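Local coordinates for protein 6-phospho-beta-glucosidase BglT (PDB 1UP7) that hydrolyses cellobiose 6'-phosphate to glucose 6-phosphate and glucose, using NAD+ and a manganese ion as cofactors, at residues N241-L244 against R245-L248; A300-L303 against I304-L307. All coordinates share one frame; numbering follows the deposited sequence.

Contact 1 of 2, residues N241-L244 against R245-L248; sequences NPYL and RYYL. With G6P (6-O-phosphono-alpha-D-glucopyranose), chain J.
Y243, in the turn before helix 245-248, and Y246, in its first turn, point their rings the same way, side by side. The planes meet obliquely, at 51°, with centroids 5.9 Å apart; the touch is local, Y243 CD2 lying 3.9 Å from Y246 CE2. Y243 is the proton acceptor of the active site, and its phenol reaches the bound glucose 6-phosphate, with OH 3.3 Å from C2 of the sugar and that carbon near the ring plane, at its edge. H194, a manganese ligand, meets the Y243 ring as well, and E105, which by similarity raises the basicity of this tyrosine, lies close by.

The turn itself is held through P242 O, which takes two bonds from one residue: R245 N and R245 NE, each 3.0 Å away, arrive from opposite faces of the carbonyl plane. A bend at chi3 (-35°) folds the arginine back so that NE can reach this oxygen, while NH1 makes a salt bridge with E226. Upstream, N241 OD1 accepts from Y243 N at 3.0 Å on a lone pair, an Asx turn that fixes the backbone just where the catalytic tyrosine begins. Y246 N bonds to Y243 O, whose oxygen also sits in plane at the edge of the Y247 ring. L244 O receives L248 N at 2.9 Å, and L244 CD1 rests obliquely 4.1 Å from Y247 CD1.

L244 and Y247 pack on strand 195-203, Y247 and L248 on helix 355-376, and R245 and Y246 on helix 250-258. L248 additionally packs on V396 of a neighbouring subunit.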
ATOM      1  N   ASN A 241     -19.846 -14.958 -12.132  1.00 19.31           N
ATOM      2  CA  ASN A 241     -19.440 -15.783 -13.290  1.00 19.69           C
ATOM      3  C   ASN A 241     -19.961 -17.218 -13.091  1.00 19.35           C
ATOM      4  O   ASN A 241     -19.839 -17.773 -12.023  1.00 19.10           O
ATOM      5  CB  ASN A 241     -17.913 -15.756 -13.431  1.00 19.94           C
ATOM      6  CG  ASN A 241     -17.383 -16.393 -14.746  1.00 22.67           C
ATOM      7  OD1 ASN A 241     -17.650 -17.558 -15.066  1.00 24.55           O
ATOM      8  ND2 ASN A 241     -16.579 -15.626 -15.482  1.00 25.09           N
ATOM      9  N   PRO A 242     -20.551 -17.812 -14.119  1.00 19.89           N
ATOM     10  CA  PRO A 242     -21.153 -19.165 -13.998  1.00 20.19           C
ATOM     11  C   PRO A 242     -20.134 -20.217 -13.549  1.00 19.92           C
ATOM     12  O   PRO A 242     -20.508 -21.214 -12.947  1.00 19.99           O
ATOM     13  CB  PRO A 242     -21.643 -19.494 -15.431  1.00 20.33           C
ATOM     14  CG  PRO A 242     -21.670 -18.171 -16.174  1.00 21.25           C
ATOM     15  CD  PRO A 242     -20.666 -17.253 -15.483  1.00 19.81           C
ATOM     16  N   TYR A 243     -18.862 -19.952 -13.802  1.00 19.58           N
ATOM     17  CA  TYR A 243     -17.786 -20.833 -13.350  1.00 20.80           C
ATOM     18  C   TYR A 243     -17.662 -20.938 -11.843  1.00 20.16           C
ATOM     19  O   TYR A 243     -16.993 -21.853 -11.353  1.00 19.77           O
ATOM     20  CB  TYR A 243     -16.457 -20.366 -13.905  1.00 21.67           C
ATOM     21  CG  TYR A 243     -16.198 -20.827 -15.319  1.00 24.96           C
ATOM     22  CD1 TYR A 243     -16.786 -20.164 -16.419  1.00 28.03           C
ATOM     23  CD2 TYR A 243     -15.346 -21.918 -15.567  1.00 25.51           C
ATOM     24  CE1 TYR A 243     -16.538 -20.598 -17.729  1.00 31.52           C
ATOM     25  CE2 TYR A 243     -15.104 -22.368 -16.853  1.00 26.45           C
ATOM     26  CZ  TYR A 243     -15.683 -21.712 -17.927  1.00 31.32           C
ATOM     27  OH  TYR A 243     -15.434 -22.166 -19.205  1.00 35.52           O
ATOM     28  N   LEU A 244     -18.287 -20.003 -11.125  1.00 19.32           N
ATOM     29  CA  LEU A 244     -18.291 -20.042  -9.673  1.00 19.52           C
ATOM     30  C   LEU A 244     -19.047 -21.268  -9.194  1.00 18.85           C
ATOM     31  O   LEU A 244     -18.867 -21.684  -8.079  1.00 18.95           O
ATOM     32  CB  LEU A 244     -18.865 -18.758  -9.057  1.00 18.91           C
ATOM     33  CG  LEU A 244     -17.833 -17.756  -8.517  1.00 20.88           C
ATOM     34  CD1 LEU A 244     -16.701 -18.391  -7.638  1.00 16.62           C
ATOM     35  CD2 LEU A 244     -17.214 -16.962  -9.687  1.00 21.09           C
ATOM     36  N   ARG A 245     -19.874 -21.841 -10.055  1.00 18.65           N
ATOM     37  CA  ARG A 245     -20.638 -23.041  -9.721  1.00 19.34           C
ATOM     38  C   ARG A 245     -19.714 -24.169  -9.257  1.00 18.50           C
ATOM     39  O   ARG A 245     -20.097 -24.962  -8.412  1.00 17.85           O
ATOM     40  CB  ARG A 245     -21.406 -23.566 -10.929  1.00 19.24           C
ATOM     41  CG  ARG A 245     -22.778 -22.955 -11.154  1.00 25.05           C
ATOM     42  CD  ARG A 245     -23.390 -23.424 -12.510  1.00 29.51           C
ATOM     43  NE  ARG A 245     -22.280 -23.558 -13.471  1.00 31.49           N
ATOM     44  CZ  ARG A 245     -22.300 -24.259 -14.598  1.00 33.69           C
ATOM     45  NH1 ARG A 245     -23.385 -24.958 -14.936  1.00 35.09           N
ATOM     46  NH2 ARG A 245     -21.216 -24.271 -15.386  1.00 32.00           N
ATOM     47  N   TYR A 246     -18.510 -24.229  -9.824  1.00 17.88           N
ATOM     48  CA  TYR A 246     -17.547 -25.299  -9.501  1.00 18.15           C
ATOM     49  C   TYR A 246     -17.012 -25.178  -8.103  1.00 18.05           C
ATOM     50  O   TYR A 246     -16.677 -26.188  -7.500  1.00 18.26           O
ATOM     51  CB  TYR A 246     -16.369 -25.361 -10.497  1.00 17.41           C
ATOM     52  CG  TYR A 246     -16.813 -25.673 -11.907  1.00 17.68           C
ATOM     53  CD1 TYR A 246     -17.195 -26.956 -12.274  1.00 17.64           C
ATOM     54  CD2 TYR A 246     -16.874 -24.664 -12.879  1.00 19.40           C
ATOM     55  CE1 TYR A 246     -17.638 -27.242 -13.569  1.00 16.64           C
ATOM     56  CE2 TYR A 246     -17.312 -24.927 -14.174  1.00 18.12           C
ATOM     57  CZ  TYR A 246     -17.708 -26.215 -14.504  1.00 19.04           C
ATOM     58  OH  TYR A 246     -18.143 -26.474 -15.790  1.00 19.70           O
ATOM     59  N   TYR A 247     -16.955 -23.951  -7.604  1.00 17.80           N
ATOM     60  CA  TYR A 247     -16.561 -23.668  -6.240  1.00 18.16           C
ATOM     61  C   TYR A 247     -17.713 -23.797  -5.274  1.00 18.61           C
ATOM     62  O   TYR A 247     -17.568 -24.518  -4.307  1.00 20.24           O
ATOM     63  CB  TYR A 247     -15.995 -22.270  -6.162  1.00 17.65           C
ATOM     64  CG  TYR A 247     -14.706 -22.119  -6.904  1.00 15.92           C
ATOM     65  CD1 TYR A 247     -14.705 -21.860  -8.276  1.00 15.22           C
ATOM     66  CD2 TYR A 247     -13.498 -22.205  -6.240  1.00 14.40           C
ATOM     67  CE1 TYR A 247     -13.542 -21.706  -8.966  1.00 14.24           C
ATOM     68  CE2 TYR A 247     -12.297 -22.021  -6.919  1.00 14.17           C
ATOM     69  CZ  TYR A 247     -12.330 -21.780  -8.279  1.00 15.37           C
ATOM     70  OH  TYR A 247     -11.174 -21.597  -8.978  1.00 15.05           O
ATOM     71  N   LEU A 248     -18.856 -23.157  -5.562  1.00 17.96           N
ATOM     72  CA  LEU A 248     -19.934 -23.010  -4.593  1.00 17.75           C
ATOM     73  C   LEU A 248     -20.987 -24.123  -4.688  1.00 17.52           C
ATOM     74  O   LEU A 248     -21.809 -24.317  -3.788  1.00 16.80           O
ATOM     75  CB  LEU A 248     -20.582 -21.641  -4.750  1.00 17.86           C
ATOM     76  CG  LEU A 248     -19.674 -20.508  -4.295  1.00 18.77           C
ATOM     77  CD1 LEU A 248     -20.148 -19.320  -5.052  1.00 20.00           C
ATOM     78  CD2 LEU A 248     -19.718 -20.287  -2.763  1.00 19.28           C
TER
HETATM   79  C1  G6P J1417     -16.955 -20.426 -22.250  1.00 60.29           C
HETATM   80  C2  G6P J1417     -15.649 -19.910 -21.585  1.00 59.37           C
HETATM   81  C3  G6P J1417     -14.450 -20.244 -22.471  1.00 59.26           C
HETATM   82  C4  G6P J1417     -14.388 -21.758 -22.595  1.00 58.48           C
HETATM   83  C5  G6P J1417     -15.666 -22.235 -23.311  1.00 58.06           C
HETATM   84  C6  G6P J1417     -15.681 -23.753 -23.421  1.00 55.32           C
HETATM   85  O1  G6P J1417     -18.146 -20.216 -21.469  1.00 60.16           O
HETATM   86  O2  G6P J1417     -15.650 -18.504 -21.339  1.00 58.61           O
HETATM   87  O3  G6P J1417     -13.221 -19.700 -21.978  1.00 59.68           O
HETATM   88  O4  G6P J1417     -13.183 -22.163 -23.246  1.00 56.62           O
HETATM   89  O5  G6P J1417     -16.862 -21.827 -22.596  1.00 59.56           O
HETATM   90  O6  G6P J1417     -16.359 -24.174 -24.594  1.00 52.15           O
HETATM   91  P   G6P J1417     -16.024 -25.594 -25.275  1.00 48.03           P
HETATM   92  O1P G6P J1417     -16.773 -25.612 -26.588  1.00 50.36           O
HETATM   93  O2P G6P J1417     -16.455 -26.812 -24.472  1.00 47.42           O
HETATM   94  O3P G6P J1417     -14.540 -25.632 -25.511  1.00 46.24           O

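Contact 2 of 2, residues A300-L303 against I304-L307; sequences AAHL and IRDL
A300-L303 and I304-L307 are successive turns of helix 296-308, joined by four i to i+4 backbone hydrogen bonds from I304, R305, D306 and L307 to A300, A301, H302 and L303, between 2.8 Å (R305 N to A301 O) and 3.0 Å (D306 N to H302 O). On one flank H302 and R305 run side by side in the same direction. The guanidinium brings one amino group over the imidazole: R305 NH2 stands above the centre of one ring face, 3.0 Å from H302 CE1, while the two planes are inclined by 49°, so the arginine dips one corner toward the ring instead of lying flat on it. Bends at chi2 and chi3 (-118° and -85°) curl the arginine back along the helix to this place. They also let R305 NH1 turn to its neighbour D306, bonding OD1 at 2.9 Å on the syn side, close to the guanidinium plane, and OD2 weakly, within a salt bridge. H315 NE2, from strand 313-320, is a further partner of D306 OD2, and H302 touches the same residue.

The apolar flank is made by L303 and L307, which also lie alongside each other, L303 CG meeting L307 CD2 at 3.7 Å. Both rest on V340 of strand 333-341; I304 and L307 reach strand 76-79 of the parallel nucleotide-binding sheet.

One flank of the helix is therefore apolar and the other polar, carrying the R305-D306 ion pair. D306, shared between R305 and H315, probably limits the guanidinium's rotation and offsets its positive charge next to H302. Because that cation sits over the imidazole, it would be expected to disfavour protonation of H302, whereas the carboxylate of D306 nearby would pull the other way.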
ATOM      1  N   ALA A 300     -12.271  -9.773 -29.504  1.00 19.09           N
ATOM      2  CA  ALA A 300     -10.931  -9.547 -29.998  1.00 19.07           C
ATOM      3  C   ALA A 300     -10.855  -8.460 -31.076  1.00 18.90           C
ATOM      4  O   ALA A 300      -9.945  -7.622 -31.050  1.00 18.41           O
ATOM      5  CB  ALA A 300     -10.315 -10.843 -30.493  1.00 19.16           C
ATOM      6  N   ALA A 301     -11.805  -8.491 -32.007  1.00 18.40           N
ATOM      7  CA  ALA A 301     -11.841  -7.545 -33.110  1.00 18.47           C
ATOM      8  C   ALA A 301     -12.137  -6.132 -32.607  1.00 18.55           C
ATOM      9  O   ALA A 301     -11.495  -5.165 -33.045  1.00 18.44           O
ATOM     10  CB  ALA A 301     -12.881  -7.976 -34.160  1.00 17.77           C
ATOM     11  N   HIS A 302     -13.115  -6.031 -31.708  1.00 18.64           N
ATOM     12  CA  HIS A 302     -13.484  -4.771 -31.088  1.00 19.60           C
ATOM     13  C   HIS A 302     -12.304  -4.194 -30.288  1.00 18.91           C
ATOM     14  O   HIS A 302     -12.019  -2.994 -30.385  1.00 18.80           O
ATOM     15  CB  HIS A 302     -14.743  -4.963 -30.223  1.00 20.24           C
ATOM     16  CG  HIS A 302     -16.022  -4.877 -31.002  1.00 25.55           C
ATOM     17  ND1 HIS A 302     -17.183  -4.334 -30.479  1.00 28.69           N
ATOM     18  CD2 HIS A 302     -16.319  -5.239 -32.278  1.00 26.64           C
ATOM     19  CE1 HIS A 302     -18.139  -4.378 -31.393  1.00 28.65           C
ATOM     20  NE2 HIS A 302     -17.639  -4.922 -32.491  1.00 28.81           N
ATOM     21  N   LEU A 303     -11.604  -5.060 -29.546  1.00 18.33           N
ATOM     22  CA  LEU A 303     -10.386  -4.681 -28.825  1.00 18.57           C
ATOM     23  C   LEU A 303      -9.322  -4.106 -29.767  1.00 18.59           C
ATOM     24  O   LEU A 303      -8.782  -3.022 -29.527  1.00 18.92           O
ATOM     25  CB  LEU A 303      -9.814  -5.848 -28.010  1.00 17.62           C
ATOM     26  CG  LEU A 303      -8.523  -5.471 -27.262  1.00 18.97           C
ATOM     27  CD1 LEU A 303      -8.757  -4.303 -26.251  1.00 16.63           C
ATOM     28  CD2 LEU A 303      -7.819  -6.676 -26.580  1.00 17.63           C
ATOM     29  N   ILE A 304      -9.058  -4.822 -30.861  1.00 18.39           N
ATOM     30  CA  ILE A 304      -8.063  -4.402 -31.845  1.00 18.13           C
ATOM     31  C   ILE A 304      -8.465  -3.069 -32.524  1.00 18.13           C
ATOM     32  O   ILE A 304      -7.655  -2.176 -32.698  1.00 18.08           O
ATOM     33  CB  ILE A 304      -7.787  -5.552 -32.881  1.00 17.72           C
ATOM     34  CG1 ILE A 304      -6.897  -6.620 -32.268  1.00 17.69           C
ATOM     35  CG2 ILE A 304      -7.107  -5.024 -34.162  1.00 17.43           C
ATOM     36  CD1 ILE A 304      -6.806  -7.932 -33.094  1.00 17.63           C
ATOM     37  N   ARG A 305      -9.730  -2.958 -32.890  1.00 18.34           N
ATOM     38  CA  ARG A 305     -10.297  -1.744 -33.443  1.00 18.72           C
ATOM     39  C   ARG A 305     -10.030  -0.531 -32.533  1.00 19.00           C
ATOM     40  O   ARG A 305      -9.549   0.497 -32.997  1.00 19.43           O
ATOM     41  CB  ARG A 305     -11.798  -1.962 -33.650  1.00 18.52           C
ATOM     42  CG  ARG A 305     -12.563  -0.871 -34.375  1.00 20.23           C
ATOM     43  CD  ARG A 305     -13.647  -0.225 -33.508  1.00 22.41           C
ATOM     44  NE  ARG A 305     -14.910  -0.941 -33.512  1.00 23.78           N
ATOM     45  CZ  ARG A 305     -15.584  -1.338 -32.425  1.00 25.72           C
ATOM     46  NH1 ARG A 305     -15.139  -1.133 -31.185  1.00 24.83           N
ATOM     47  NH2 ARG A 305     -16.732  -1.964 -32.592  1.00 28.13           N
ATOM     48  N   ASP A 306     -10.310  -0.657 -31.237  1.00 19.14           N
ATOM     49  CA  ASP A 306     -10.212   0.489 -30.318  1.00 18.72           C
ATOM     50  C   ASP A 306      -8.767   0.705 -29.854  1.00 18.68           C
ATOM     51  O   ASP A 306      -8.403   1.777 -29.398  1.00 18.81           O
ATOM     52  CB  ASP A 306     -11.198   0.363 -29.145  1.00 18.03           C
ATOM     53  CG  ASP A 306     -12.626   0.215 -29.612  1.00 18.44           C
ATOM     54  OD1 ASP A 306     -12.919   0.700 -30.727  1.00 20.04           O
ATOM     55  OD2 ASP A 306     -13.532  -0.379 -28.972  1.00 17.36           O
ATOM     56  N   LEU A 307      -7.941  -0.311 -30.014  1.00 18.63           N
ATOM     57  CA  LEU A 307      -6.492  -0.162 -29.844  1.00 18.65           C
ATOM     58  C   LEU A 307      -5.898   0.596 -31.026  1.00 19.13           C
ATOM     59  O   LEU A 307      -4.879   1.267 -30.881  1.00 19.41           O
ATOM     60  CB  LEU A 307      -5.843  -1.534 -29.748  1.00 17.98           C
ATOM     61  CG  LEU A 307      -5.096  -2.079 -28.519  1.00 18.00           C
ATOM     62  CD1 LEU A 307      -5.056  -1.185 -27.307  1.00 17.52           C
ATOM     63  CD2 LEU A 307      -5.631  -3.397 -28.169  1.00 16.55           C
TER

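In the fold
Contacts 1 and 2 lie on opposite sides of the chain's centre, each with its own centre about 16 Å from it; their centres are 29 Å apart and their nearest atoms about 16 Å, with no touch between them. Contact 1 belongs to the active site itself, since Y243 meets the sugar and its side chain comes within about 8 Å of the NAD. Contact 2 is about as near the NAD, the side chain of A300 lying about 7 Å from it. The side chain of A300 is about 13 Å from the bound G6P. Helix 296-308, which carries contact 2, begins at Y296, a residue hydrogen-bonded to that ligand, so the helix reaches the pocket through its first residue.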